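Local coordinates for probable protein phosphatase 2C 50 (PDB 5ZCG) that probably removes phosphate from phosphoserine and phosphothreonine of target proteins as a metal-dependent PP2C-family phosphatase, at residues G204-V207 with L211-S214. The protein carries 5 engineered substitutions. Sequence-based numbering, arbitrary orientation.
Sequences GYRV and LAMS
The carbonyl oxygen of Leu211 accepts the N-H of Val207 at 2.8 Å (Val207 N to Leu211 O) and is also approached by a C-H of Arg206, whose CA stands 3.1 Å from that oxygen. A weak bond returns from Leu211 N to Val207 O at 3.5 Å, so a single antiparallel bridge closes a three-residue turn. Side-chain packing then flanks the bridge. With CG beside its backbone N (chi1 -60°) and the chain extended as far as NE, Arg206 runs alongside Leu211; Ala212 CB lies over one face of its guanidinium, offset toward the rim, 3.5 Å from Arg206 NH1. Arg206 NH1 is hydrogen-bonded to Val210 O and NE to Asn203 O, while a water accepts from Ala212 N at 2.8 Å and, weakly, from Arg206 NH1. A leucine at Arg206 would probably leave both loop carbonyls without these donors and the Ala212 methyl without its flat cover. Beyond the bridge, CG2 of Val207 packs 3.4 Å from Met213 O. Arg206 also packs against an apolar side chain of the partner protein, with bound abscisic acid about 8 Å from its side chain, consistent with the receptor-facing flap of plant PP2Cs, built on the two-stranded hairpin 199-207.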
loop_
_atom_site.group_PDB
_atom_site.type_symbol
_atom_site.label_atom_id
_atom_site.label_comp_id
_atom_site.label_asym_id
_atom_site.label_seq_id
_atom_site.Cartn_x
_atom_site.Cartn_y
_atom_site.Cartn_z
ATOM N N GLY A 204 13.014 -2.206 -9.460
ATOM C CA GLY A 204 11.658 -2.464 -9.910
ATOM C C GLY A 204 10.989 -1.203 -10.421
ATOM O O GLY A 204 11.312 -0.085 -10.023
ATOM N N TYR A 205 10.043 -1.390 -11.339
ATOM C CA TYR A 205 9.274 -0.264 -11.856
ATOM C C TYR A 205 8.397 0.309 -10.754
ATOM O O TYR A 205 7.611 -0.416 -10.137
ATOM C CB TYR A 205 8.421 -0.705 -13.043
ATOM C CG TYR A 205 9.238 -1.077 -14.261
ATOM C CD1 TYR A 205 9.694 -0.102 -15.138
ATOM C CD2 TYR A 205 9.559 -2.401 -14.529
ATOM C CE1 TYR A 205 10.442 -0.435 -16.250
ATOM C CE2 TYR A 205 10.309 -2.745 -15.641
ATOM C CZ TYR A 205 10.747 -1.756 -16.497
ATOM O OH TYR A 205 11.495 -2.090 -17.606
ATOM N N ARG A 206 8.532 1.611 -10.503
ATOM C CA ARG A 206 7.842 2.261 -9.401
ATOM C C ARG A 206 7.214 3.573 -9.854
ATOM O O ARG A 206 7.741 4.265 -10.737
ATOM C CB ARG A 206 8.794 2.521 -8.228
ATOM C CG ARG A 206 9.422 1.252 -7.664
ATOM C CD ARG A 206 10.506 1.554 -6.648
ATOM N NE ARG A 206 11.049 0.333 -6.053
ATOM C CZ ARG A 206 10.517 -0.272 -4.994
ATOM N NH1 ARG A 206 9.433 0.230 -4.416
ATOM N NH2 ARG A 206 11.062 -1.380 -4.511
ATOM N N VAL A 207 6.080 3.901 -9.229
ATOM C CA VAL A 207 5.392 5.172 -9.447
ATOM C C VAL A 207 6.242 6.296 -8.874
ATOM O O VAL A 207 6.496 6.341 -7.664
ATOM C CB VAL A 207 4.001 5.162 -8.801
ATOM C CG1 VAL A 207 3.294 6.479 -9.073
ATOM C CG2 VAL A 207 3.175 3.986 -9.305
ATOM N N LEU A 211 7.049 3.836 -5.311
ATOM C CA LEU A 211 6.138 2.783 -4.882
ATOM C C LEU A 211 5.979 1.759 -5.993
ATOM O O LEU A 211 5.684 2.117 -7.138
ATOM C CB LEU A 211 4.772 3.373 -4.507
ATOM C CG LEU A 211 3.760 2.490 -3.775
ATOM C CD1 LEU A 211 4.160 2.338 -2.316
ATOM C CD2 LEU A 211 2.371 3.079 -3.881
ATOM N N ALA A 212 6.168 0.485 -5.650
ATOM C CA ALA A 212 6.180 -0.599 -6.623
ATOM C C ALA A 212 4.788 -1.118 -6.948
ATOM O O ALA A 212 4.652 -2.261 -7.394
ATOM C CB ALA A 212 7.072 -1.744 -6.126
ATOM N N MET A 213 3.759 -0.306 -6.730
ATOM C CA MET A 213 2.394 -0.642 -7.087
ATOM C C MET A 213 1.687 0.619 -7.564
ATOM O O MET A 213 1.976 1.726 -7.100
ATOM C CB MET A 213 1.621 -1.241 -5.910
ATOM C CG MET A 213 1.420 -0.281 -4.747
ATOM S SD MET A 213 0.534 -1.078 -3.398
ATOM C CE MET A 213 0.981 -2.749 -3.733
ATOM N N SER A 214 0.770 0.446 -8.514
ATOM C CA SER A 214 0.048 1.565 -9.103
ATOM C C SER A 214 -1.295 1.826 -8.434
ATOM O O SER A 214 -1.910 2.864 -8.699
ATOM C CB SER A 214 -0.161 1.325 -10.604
ATOM O OG SER A 214 -0.624 0.013 -10.855
HETATM O O HOH W 1 6.516 -0.320 -2.954
#